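Local coordinates for DotU family type IV/VI secretion system protein (Acinetobacter baumannii, PDB 6Y4R) that is a key component of the type VI secretion system, its cytoplasmic domain probably helping the trans-envelope complex to dock the phage-tail-like baseplate, at residues Ile15-Arg19 / Asn20-Pro24; Arg29-Glu32 / Lys33-Leu37; Asp57-Tyr60 / Ala61-Leu65; Pro76-Phe79 / Asn80-Asn83; Gly101-Phe104 / Phe105-Glu109. All blocks are in the same frame, centred on the assembly; numbering follows the deposited sequence.

How the interactions relate
The five contacts come in series along one all-helical, DotU-family chain. Interaction 1 ends helix 9-19, and interaction 2 lies on the next helix, 27-47; their centres are about 15 Å apart and F30 joins them by packing on I18 and P24. Interaction 3, on helix 52-71, sits about 4 Å from the centre of the chain and touches interactions 1, 2 and 5. Interaction 4, at helix 79-85, meets interaction 1 through the hydroxyl of Y78 and interaction 2 through L81 on F30. Interaction 5, on helix 100-114, lies about 11 Å from interaction 3, centre to centre. Helix 52-71 thus runs between interactions 1 and 2 and, across the chain's centre, interaction 5.

Interaction 1: residues Ile15-Arg19 / Asn20-Pro24; sequences IFLIR and NQYVP
L17 and Y22 meet where a Schellman motif closes helix 9-19. Q21 takes the positive-phi place of the C-prime residue, which lets the chain fold back: Y22 N bonds to L17 O (2.8 Å) and Q21 N to I18 O (3.0 Å). Such turns usually bring two apolar groups together outside the helix end, and L17 and Y22 do this here.

Followed outward, Y22 starts with CB beside L17 O and L17 CB. Its CG lies anti to the backbone N (chi1 153°), and this turn brings the ring across L17. Y22 CD1 is then 3.5 Å from L17 CB, and CE1 looks toward L17 CD1. L17 CD1 stands over one face of the Y22 ring, offset toward the rim, in a CH-pi contact 4.2 Å from its centroid. Beyond CE1 the phenol end carries its hydroxyl on past L17. Leucine's branch is long enough to arrive above tyrosine's broad face.

On another side of the turn, N20 N bonds to F16 O (2.9 Å). The N20 amide places ND2 over the centre of the F16 ring, with the two planes 60° apart. Glutamine is not the easiest residue at positive phi, but here its chain bends back at chi2 and Q21 NE2 bonds to R19 O at 3.1 Å, a further tie. A water donates to N20 OD1 at 2.9 Å and, more weakly, to R19 O.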
# COMPACT_ATOMS: atom_id res chain seq x y z
N ILE A 15 1.27 1.85 9.13
CA ILE A 15 -0.04 1.36 8.69
C ILE A 15 -0.68 0.52 9.78
O ILE A 15 -1.89 0.60 10.01
CB ILE A 15 0.09 0.50 7.43
CG1 ILE A 15 0.79 1.22 6.27
CG2 ILE A 15 -1.30 0.02 7.02
CD1 ILE A 15 -0.10 2.00 5.43
N PHE A 16 0.11 -0.36 10.39
CA PHE A 16 -0.40 -1.24 11.43
C PHE A 16 -0.85 -0.46 12.65
O PHE A 16 -1.83 -0.84 13.30
CB PHE A 16 0.68 -2.27 11.79
CG PHE A 16 0.14 -3.58 12.33
CD1 PHE A 16 -1.00 -4.16 11.80
CD2 PHE A 16 0.80 -4.24 13.37
CE1 PHE A 16 -1.50 -5.36 12.31
CE2 PHE A 16 0.31 -5.45 13.89
CZ PHE A 16 -0.83 -6.01 13.36
N LEU A 17 -0.17 0.65 12.98
CA LEU A 17 -0.54 1.44 14.16
C LEU A 17 -1.90 2.11 13.98
O LEU A 17 -2.71 2.14 14.91
CB LEU A 17 0.49 2.52 14.48
CG LEU A 17 1.86 2.15 15.04
CD1 LEU A 17 2.76 3.38 15.06
CD2 LEU A 17 1.74 1.51 16.43
N ILE A 18 -2.14 2.67 12.80
CA ILE A 18 -3.43 3.30 12.53
C ILE A 18 -4.54 2.26 12.53
O ILE A 18 -5.64 2.50 13.05
CB ILE A 18 -3.38 4.09 11.21
CG1 ILE A 18 -2.33 5.20 11.32
CG2 ILE A 18 -4.76 4.59 10.82
CD1 ILE A 18 -2.34 6.14 10.15
N ARG A 19 -4.26 1.08 11.97
CA ARG A 19 -5.23 0.01 12.02
C ARG A 19 -5.51 -0.37 13.46
O ARG A 19 -6.64 -0.71 13.81
CB ARG A 19 -4.70 -1.19 11.25
CG ARG A 19 -4.74 -1.09 9.71
CD ARG A 19 -4.47 -2.48 9.15
NE ARG A 19 -5.68 -3.20 8.76
CZ ARG A 19 -5.84 -4.51 8.97
NH1 ARG A 19 -4.88 -5.20 9.58
NH2 ARG A 19 -6.96 -5.11 8.58
N ASN A 20 -4.49 -0.27 14.31
CA ASN A 20 -4.58 -0.57 15.73
C ASN A 20 -4.97 0.65 16.56
O ASN A 20 -4.72 0.67 17.78
CB ASN A 20 -3.25 -1.13 16.21
CG ASN A 20 -2.94 -2.47 15.59
OD1 ASN A 20 -3.80 -3.08 14.92
ND2 ASN A 20 -1.73 -2.97 15.83
N GLN A 21 -5.55 1.66 15.93
CA GLN A 21 -6.24 2.76 16.57
C GLN A 21 -5.27 3.76 17.20
O GLN A 21 -5.71 4.63 17.97
CB GLN A 21 -7.26 2.26 17.60
CG GLN A 21 -8.45 1.55 16.96
CD GLN A 21 -8.90 2.26 15.68
OE1 GLN A 21 -9.62 3.26 15.73
NE2 GLN A 21 -8.51 1.72 14.52
N TYR A 22 -3.98 3.66 16.90
CA TYR A 22 -3.05 4.70 17.32
C TYR A 22 -3.27 5.94 16.46
O TYR A 22 -3.40 5.85 15.24
CB TYR A 22 -1.60 4.22 17.20
CG TYR A 22 -0.57 5.32 16.97
CD1 TYR A 22 -0.24 5.73 15.68
CD2 TYR A 22 0.07 5.93 18.04
CE1 TYR A 22 0.69 6.72 15.47
CE2 TYR A 22 0.99 6.91 17.84
CZ TYR A 22 1.31 7.31 16.56
OH TYR A 22 2.24 8.31 16.37
N VAL A 23 -3.27 7.10 17.09
CA VAL A 23 -3.57 8.36 16.40
C VAL A 23 -2.32 9.23 16.43
O VAL A 23 -1.81 9.52 17.52
CB VAL A 23 -4.77 9.09 17.03
CG1 VAL A 23 -5.14 10.31 16.17
CG2 VAL A 23 -5.95 8.13 17.27
N PRO A 24 -1.82 9.69 15.29
CA PRO A 24 -0.61 10.51 15.30
C PRO A 24 -0.85 11.83 16.02
O PRO A 24 -1.86 12.50 15.80
CB PRO A 24 -0.32 10.74 13.80
CG PRO A 24 -0.98 9.59 13.10
CD PRO A 24 -2.19 9.24 13.93
O HOH W 1 -6.47 -4.05 14.49

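Interaction 2: residues Arg29-Glu32 / Lys33-Leu37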
# COMPACT_ATOMS: atom_id res chain seq x y z
N ARG A 29 3.54 16.25 10.70
CA ARG A 29 4.82 15.59 10.91
C ARG A 29 4.73 14.13 10.50
O ARG A 29 5.69 13.57 9.94
CB ARG A 29 5.24 15.72 12.38
CG ARG A 29 6.59 15.10 12.67
CD ARG A 29 6.99 15.06 14.11
NE ARG A 29 5.94 14.59 15.02
CZ ARG A 29 5.91 14.84 16.33
NH1 ARG A 29 6.86 15.54 16.88
NH2 ARG A 29 4.91 14.36 17.05
N PHE A 30 3.59 13.50 10.79
CA PHE A 30 3.33 12.13 10.35
C PHE A 30 3.41 12.00 8.83
O PHE A 30 3.92 11.01 8.31
CB PHE A 30 1.96 11.70 10.89
CG PHE A 30 1.57 10.29 10.52
CD1 PHE A 30 2.13 9.21 11.17
CD2 PHE A 30 0.66 10.06 9.50
CE1 PHE A 30 1.77 7.90 10.82
CE2 PHE A 30 0.29 8.78 9.15
CZ PHE A 30 0.85 7.68 9.81
N ARG A 31 2.94 13.01 8.10
CA ARG A 31 2.90 12.89 6.64
C ARG A 31 4.30 13.00 6.04
O ARG A 31 4.62 12.30 5.07
CB ARG A 31 2.01 13.97 6.03
CG ARG A 31 1.76 13.84 4.51
CD ARG A 31 1.10 15.10 4.04
NE ARG A 31 0.59 15.00 2.68
CZ ARG A 31 1.05 15.69 1.63
NH1 ARG A 31 2.04 16.53 1.80
NH2 ARG A 31 0.49 15.53 0.45
N GLU A 32 5.11 13.93 6.57
CA GLU A 32 6.50 14.06 6.11
C GLU A 32 7.34 12.85 6.52
O GLU A 32 8.34 12.55 5.87
CB GLU A 32 7.08 15.38 6.64
CG GLU A 32 8.63 15.51 6.72
CD GLU A 32 9.41 15.10 5.46
OE1 GLU A 32 10.34 14.27 5.58
OE2 GLU A 32 9.09 15.59 4.34
N LYS A 33 6.94 12.13 7.57
CA LYS A 33 7.66 10.91 7.91
C LYS A 33 7.40 9.82 6.88
O LYS A 33 8.33 9.09 6.51
CB LYS A 33 7.27 10.46 9.33
CG LYS A 33 8.16 9.40 9.90
CD LYS A 33 7.46 8.67 11.05
CE LYS A 33 7.19 9.65 12.22
NZ LYS A 33 6.69 8.97 13.47
N ILE A 34 6.16 9.74 6.37
CA ILE A 34 5.82 8.82 5.28
C ILE A 34 6.58 9.17 4.00
O ILE A 34 7.12 8.29 3.31
CB ILE A 34 4.30 8.83 5.03
CG1 ILE A 34 3.50 8.45 6.29
CG2 ILE A 34 3.93 7.97 3.80
CD1 ILE A 34 3.69 7.02 6.74
N LEU A 35 6.62 10.46 3.65
CA LEU A 35 7.31 10.86 2.43
C LEU A 35 8.80 10.55 2.51
O LEU A 35 9.41 10.12 1.52
CB LEU A 35 7.10 12.35 2.13
CG LEU A 35 5.67 12.82 1.86
CD1 LEU A 35 5.59 14.36 1.88
CD2 LEU A 35 5.16 12.24 0.55
N ASP A 36 9.41 10.74 3.68
CA ASP A 36 10.83 10.44 3.79
C ASP A 36 11.08 8.94 3.82
O ASP A 36 12.13 8.48 3.36
CB ASP A 36 11.43 11.12 5.03
CG ASP A 36 12.95 11.08 5.04
OD1 ASP A 36 13.57 10.99 3.96
OD2 ASP A 36 13.54 11.11 6.15
N LEU A 37 10.11 8.16 4.31
CA LEU A 37 10.28 6.71 4.29
C LEU A 37 10.13 6.16 2.89
O LEU A 37 10.71 5.11 2.59
CB LEU A 37 9.25 6.01 5.16
CG LEU A 37 9.32 6.12 6.67
CD1 LEU A 37 8.00 5.56 7.20
CD2 LEU A 37 10.55 5.43 7.25
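One face of the F30 ring carries I34 CG1, a helical turn further on, and the outer methyl of the same isoleucine reaches the far end of the ring, CD1 lying 4.2 Å from F30 CZ. With CG1 turned beside the backbone N (chi1 -58°), the I34 branch leans back over F30 O toward the phenyl group. The R31 guanidinium is met obliquely by L35 CD1, 4.2 Å from R31 NH1; R31 NH2 bonds to S88 O, in the link between helices 79-85 and 90-95. Extension from CG to NE carries this guanidinium past L35, whose CG lies 3.4 Å from R31 O.

On the polar side, E32 bends at chi2 (49°), bringing OE1 to 3.4 Å from D36 CB. The carboxylates lie 4.5 Å apart between E32 OE1 and D36 OD2, which probably raises their proton affinity a little, although R40 makes a long, weak ion pair with D36.

Backbone bonds such as L35 N to R31 O (3.1 Å) hold this spacing. F30 and I34 turn inward, R31 and K33 rest on neighbouring helices at the borders, and R29, E32 and D36 make the polar side: helix 27-47 is an amphipathic alpha-helix of a helical bundle.

Interaction 3: residues Asp57-Tyr60 / Ala61-Leu65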
# COMPACT_ATOMS: atom_id res chain seq x y z
N ASP A 57 5.72 0.55 -8.39
CA ASP A 57 4.45 -0.10 -8.03
C ASP A 57 4.36 -0.45 -6.56
O ASP A 57 3.26 -0.46 -6.02
CB ASP A 57 4.21 -1.35 -8.87
CG ASP A 57 3.96 -1.04 -10.34
OD1 ASP A 57 4.20 -1.92 -11.21
OD2 ASP A 57 3.54 0.11 -10.63
N ALA A 58 5.49 -0.72 -5.89
CA ALA A 58 5.45 -0.92 -4.45
C ALA A 58 5.08 0.37 -3.72
O ALA A 58 4.20 0.39 -2.85
CB ALA A 58 6.80 -1.45 -3.96
N LYS A 59 5.71 1.48 -4.10
CA LYS A 59 5.33 2.75 -3.52
C LYS A 59 3.88 3.12 -3.85
O LYS A 59 3.18 3.70 -3.02
CB LYS A 59 6.30 3.84 -3.99
CG LYS A 59 5.75 5.23 -3.84
CD LYS A 59 6.85 6.23 -3.56
CE LYS A 59 7.47 6.77 -4.82
NZ LYS A 59 8.81 7.34 -4.48
N TYR A 60 3.41 2.79 -5.07
CA TYR A 60 2.03 3.12 -5.44
C TYR A 60 1.03 2.37 -4.55
O TYR A 60 0.05 2.95 -4.08
CB TYR A 60 1.79 2.78 -6.92
CG TYR A 60 0.37 3.04 -7.39
CD1 TYR A 60 -0.65 2.10 -7.17
CD2 TYR A 60 0.04 4.23 -8.03
CE1 TYR A 60 -1.95 2.35 -7.57
CE2 TYR A 60 -1.26 4.48 -8.44
CZ TYR A 60 -2.25 3.55 -8.22
OH TYR A 60 -3.54 3.82 -8.63
N ALA A 61 1.28 1.08 -4.33
CA ALA A 61 0.41 0.26 -3.49
C ALA A 61 0.41 0.75 -2.06
O ALA A 61 -0.63 0.76 -1.40
CB ALA A 61 0.86 -1.21 -3.55
N PHE A 62 1.58 1.14 -1.55
CA PHE A 62 1.65 1.61 -0.17
C PHE A 62 0.89 2.92 -0.00
O PHE A 62 0.26 3.16 1.03
CB PHE A 62 3.10 1.76 0.27
CG PHE A 62 3.26 2.38 1.64
CD1 PHE A 62 3.49 1.57 2.74
CD2 PHE A 62 3.21 3.76 1.82
CE1 PHE A 62 3.65 2.13 4.01
CE2 PHE A 62 3.36 4.33 3.09
CZ PHE A 62 3.59 3.51 4.18
N CYS A 63 0.97 3.80 -1.00
CA CYS A 63 0.24 5.07 -0.93
C CYS A 63 -1.26 4.86 -1.07
O CYS A 63 -2.05 5.49 -0.35
CB CYS A 63 0.77 6.03 -1.99
SG CYS A 63 2.47 6.60 -1.65
N ALA A 64 -1.69 3.98 -1.97
CA ALA A 64 -3.11 3.65 -2.03
C ALA A 64 -3.60 3.09 -0.69
O ALA A 64 -4.72 3.38 -0.26
CB ALA A 64 -3.38 2.67 -3.18
N LEU A 65 -2.75 2.31 -0.01
CA LEU A 65 -3.13 1.63 1.23
C LEU A 65 -3.17 2.57 2.43
O LEU A 65 -4.09 2.49 3.26
CB LEU A 65 -2.18 0.46 1.48
CG LEU A 65 -2.06 -0.17 2.86
CD1 LEU A 65 -3.29 -0.97 3.21
CD2 LEU A 65 -0.84 -1.05 2.89
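K59 and C63 touch one turn apart on helix 52-71, the central alpha-helix of this bundle, K59 CG lying 4.2 Å from C63 SG. The looseness here belongs to K59, the one touching residue that is not buried. Its chain, bent at chi2 and again at chi3 (88°), carries the amino group off to a salt bridge with E42 of helix 27-47. Only its aliphatic base stays with the cysteine, a buried, weakly polar residue small enough to pack against L38 and L94.

The opposite character belongs to the alanines. A58, A61 and A64 are buried, and their single methyls let neighbouring helices come close: F41 packs on A58, F125 and C128 on A61, and Q91 and A100 on A64. On the side of A61 and A64, Y60 packs against helices 90-95 and 100-114, with F95 edge to face. D57, also buried, has its charge answered by R118.

Regular alpha-helical bonds satisfy the polar backbone within this packing. A61 N reaches D57 O at 3.0 Å, and F62 N and C63 N follow with the same length to A58 O and K59 O. The straightest of the four joins A64 N to Y60 O, at 2.9 Å and an N-H...O angle of 169°, with A64 CB 3.6 Å from that oxygen.

Interaction 4: residues Pro76-Phe79 / Asn80-Asn83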
# COMPACT_ATOMS: atom_id res chain seq x y z
N PRO A 76 -13.99 9.25 16.19
CA PRO A 76 -13.82 10.72 16.10
C PRO A 76 -12.43 11.24 16.46
O PRO A 76 -12.09 12.36 16.04
CB PRO A 76 -14.85 11.26 17.10
CG PRO A 76 -15.70 10.11 17.49
CD PRO A 76 -15.12 8.84 17.05
N SER A 77 -11.62 10.45 17.16
CA SER A 77 -10.25 10.84 17.42
C SER A 77 -9.46 11.08 16.13
O SER A 77 -8.54 11.91 16.11
CB SER A 77 -9.59 9.75 18.26
OG SER A 77 -9.74 8.48 17.63
N TYR A 78 -9.81 10.41 15.04
CA TYR A 78 -9.07 10.57 13.79
C TYR A 78 -9.46 11.82 13.00
O TYR A 78 -8.90 12.06 11.92
CB TYR A 78 -9.26 9.32 12.93
CG TYR A 78 -8.37 8.18 13.37
CD1 TYR A 78 -7.00 8.22 13.11
CD2 TYR A 78 -8.89 7.07 14.04
CE1 TYR A 78 -6.18 7.19 13.52
CE2 TYR A 78 -8.07 6.04 14.44
CZ TYR A 78 -6.72 6.11 14.17
OH TYR A 78 -5.86 5.10 14.56
N PHE A 79 -10.37 12.63 13.55
CA PHE A 79 -10.99 13.70 12.79
C PHE A 79 -9.96 14.74 12.33
O PHE A 79 -10.03 15.22 11.20
CB PHE A 79 -12.11 14.33 13.63
CG PHE A 79 -12.68 15.62 13.10
CD1 PHE A 79 -12.43 16.82 13.75
CD2 PHE A 79 -13.50 15.63 11.97
CE1 PHE A 79 -12.97 18.02 13.29
CE2 PHE A 79 -14.06 16.82 11.49
CZ PHE A 79 -13.79 18.03 12.15
N ASN A 80 -8.99 15.09 13.19
CA ASN A 80 -7.97 16.06 12.77
C ASN A 80 -6.93 15.47 11.83
O ASN A 80 -6.43 16.18 10.95
CB ASN A 80 -7.25 16.70 13.97
CG ASN A 80 -8.17 17.57 14.81
OD1 ASN A 80 -9.15 18.13 14.31
ND2 ASN A 80 -7.84 17.69 16.10
N LEU A 81 -6.61 14.18 11.96
CA LEU A 81 -5.66 13.59 11.02
C LEU A 81 -6.29 13.43 9.64
O LEU A 81 -5.62 13.63 8.62
CB LEU A 81 -5.14 12.25 11.53
CG LEU A 81 -4.51 11.31 10.50
CD1 LEU A 81 -3.14 11.82 10.06
CD2 LEU A 81 -4.37 9.95 11.15
N GLN A 82 -7.58 13.11 9.60
CA GLN A 82 -8.28 13.02 8.32
C GLN A 82 -8.42 14.40 7.69
O GLN A 82 -8.20 14.55 6.48
CB GLN A 82 -9.65 12.35 8.52
CG GLN A 82 -9.53 10.90 9.05
CD GLN A 82 -10.87 10.28 9.43
OE1 GLN A 82 -11.72 10.93 10.05
NE2 GLN A 82 -11.06 9.03 9.07
N ASN A 83 -8.71 15.43 8.48
CA ASN A 83 -8.89 16.77 7.92
C ASN A 83 -7.60 17.35 7.36
O ASN A 83 -7.66 18.18 6.44
CB ASN A 83 -9.48 17.72 8.94
CG ASN A 83 -10.97 17.56 9.09
OD1 ASN A 83 -11.68 17.21 8.12
ND2 ASN A 83 -11.48 17.89 10.27
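Y78 O accepts the backbone N-H of Q82 at 2.9 Å, with an N-H...O angle of 163° and the donor nearly along the C=O axis. The Q82 side chain covers the same carbonyl: CG passes beside Y78 O, and CD lies 4.0 Å from Y78 CB. Extended beyond CG, the glutamine carries its NE2 to the main-chain oxygens of Q73 and I70, two acceptors that an amide NH2 can serve together.

Y78 and L81 run side by side, pointing the same way. L81 CD2 meets the edge of the phenol ring in its plane, 3.7 Å from Y78 CD1. Tyrosine suits this buried place because its ring packs on leucine while its hydroxyl reaches Y22 O in the loop after helix 9-19, and probably I18 O as well.

F79 lies on the exposed side. F79 O takes the N-H of N83 at 3.0 Å, but N83 ND2 comes too close to the F79 ring for the orientation of that amide to be trusted. Just before, the turn is closed by F79 N bonding to P76 O (3.0 Å). The whole is a loop-to-helix junction, the entry into helix 79-85 tied back through Q82 to the end of helix 52-71.

Interaction 5: residues Gly101-Phe104 / Phe105-Glu109; sequences GYQF and FEILE
F104 and F105, neighbours in sequence on helix 100-114, form a T-shaped pair: the edge of F104 points to the face of F105, with centroids 5.2 Å apart and planes at 65°. F104 carries CG beside its own carbonyl carbon (chi1 174°), F105 beside its own N (chi1 -68°); the two rings therefore lean toward the same peptide link and meet, F104 CD1 standing over the centre of the F105 ring.

The backbone beneath departs from plain alpha-helical pairing. F105 N bonds to Y102 O at 3.1 Å, a three-residue step as in a 3-10 turn, and the donor sits above the carbonyl plane. E106 N adds a weak bond to that oxygen, which thus serves two donors. G101 O, four residues before F105, instead lies at the edge of the F105 ring, in its plane, where the slightly positive ring hydrogens would suit an oxygen. G101 also pairs through its backbone with K136. Regular pairing follows: I107 N reaches Q103 O at 3.0 Å, almost straight, and L108 N reaches F104 O, also at 3.0 Å.

Packing continues outward, with F133 stacked on F104 and Y137 edge to face with F105. Burial of the two rings thus coincides with a locally irregular but still paired backbone: Y102 O satisfies F105 N, while G101 O faces a ring edge.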
# COMPACT_ATOMS: atom_id res chain seq x y z
N GLY A 101 -8.54 2.76 -6.20
CA GLY A 101 -9.48 1.69 -5.90
C GLY A 101 -9.63 0.69 -7.03
O GLY A 101 -9.82 -0.50 -6.79
N TYR A 102 -9.54 1.15 -8.27
CA TYR A 102 -9.60 0.29 -9.45
C TYR A 102 -8.23 -0.08 -9.98
O TYR A 102 -8.00 -1.24 -10.34
CB TYR A 102 -10.39 0.98 -10.57
CG TYR A 102 -11.86 1.17 -10.29
CD1 TYR A 102 -12.30 2.18 -9.44
CD2 TYR A 102 -12.80 0.34 -10.87
CE1 TYR A 102 -13.65 2.34 -9.17
CE2 TYR A 102 -14.15 0.50 -10.62
CZ TYR A 102 -14.57 1.49 -9.77
OH TYR A 102 -15.91 1.64 -9.52
N GLN A 103 -7.30 0.86 -10.01
CA GLN A 103 -6.05 0.64 -10.71
C GLN A 103 -5.06 -0.20 -9.90
O GLN A 103 -4.18 -0.85 -10.49
CB GLN A 103 -5.46 1.99 -11.11
CG GLN A 103 -4.18 1.91 -11.86
CD GLN A 103 -3.90 3.17 -12.58
OE1 GLN A 103 -2.75 3.54 -12.80
NE2 GLN A 103 -4.96 3.86 -12.98
N PHE A 104 -5.20 -0.23 -8.58
CA PHE A 104 -4.44 -1.19 -7.77
C PHE A 104 -4.68 -2.61 -8.27
O PHE A 104 -3.76 -3.45 -8.27
CB PHE A 104 -4.84 -1.01 -6.30
CG PHE A 104 -4.25 -2.01 -5.33
CD1 PHE A 104 -4.65 -3.35 -5.32
CD2 PHE A 104 -3.33 -1.59 -4.38
CE1 PHE A 104 -4.11 -4.25 -4.40
CE2 PHE A 104 -2.80 -2.49 -3.44
CZ PHE A 104 -3.19 -3.82 -3.46
N PHE A 105 -5.91 -2.91 -8.71
CA PHE A 105 -6.28 -4.25 -9.15
C PHE A 105 -5.92 -4.52 -10.60
O PHE A 105 -5.73 -5.69 -10.95
CB PHE A 105 -7.76 -4.49 -8.86
CG PHE A 105 -8.08 -4.57 -7.37
CD1 PHE A 105 -7.62 -5.65 -6.60
CD2 PHE A 105 -8.76 -3.54 -6.73
CE1 PHE A 105 -7.88 -5.72 -5.25
CE2 PHE A 105 -9.01 -3.61 -5.37
CZ PHE A 105 -8.57 -4.71 -4.62
N GLU A 106 -5.84 -3.49 -11.45
CA GLU A 106 -5.28 -3.64 -12.79
C GLU A 106 -3.80 -3.99 -12.73
O GLU A 106 -3.34 -4.91 -13.41
CB GLU A 106 -5.47 -2.34 -13.57
CG GLU A 106 -6.90 -1.88 -13.58
CD GLU A 106 -7.24 -0.98 -14.76
OE1 GLU A 106 -8.42 -0.96 -15.19
OE2 GLU A 106 -6.35 -0.23 -15.22
N ILE A 107 -3.04 -3.26 -11.90
CA ILE A 107 -1.61 -3.54 -11.69
C ILE A 107 -1.42 -4.92 -11.07
O ILE A 107 -0.46 -5.64 -11.37
CB ILE A 107 -0.96 -2.42 -10.85
CG1 ILE A 107 -1.18 -1.04 -11.53
CG2 ILE A 107 0.52 -2.72 -10.60
CD1 ILE A 107 -0.71 0.18 -10.76
N LEU A 108 -2.33 -5.31 -10.18
CA LEU A 108 -2.20 -6.62 -9.57
C LEU A 108 -2.36 -7.72 -10.60
O LEU A 108 -1.59 -8.68 -10.60
CB LEU A 108 -3.23 -6.77 -8.44
CG LEU A 108 -3.35 -8.13 -7.77
CD1 LEU A 108 -2.16 -8.33 -6.84
CD2 LEU A 108 -4.64 -8.21 -7.00
N GLU A 109 -3.28 -7.53 -11.57
CA GLU A 109 -3.49 -8.56 -12.59
C GLU A 109 -2.30 -8.64 -13.55
O GLU A 109 -2.02 -9.72 -14.10
CB GLU A 109 -4.77 -8.28 -13.39
CG GLU A 109 -6.05 -8.05 -12.60
CD GLU A 109 -6.55 -9.29 -11.86
OE1 GLU A 109 -5.98 -10.37 -12.04
OE2 GLU A 109 -7.51 -9.17 -11.07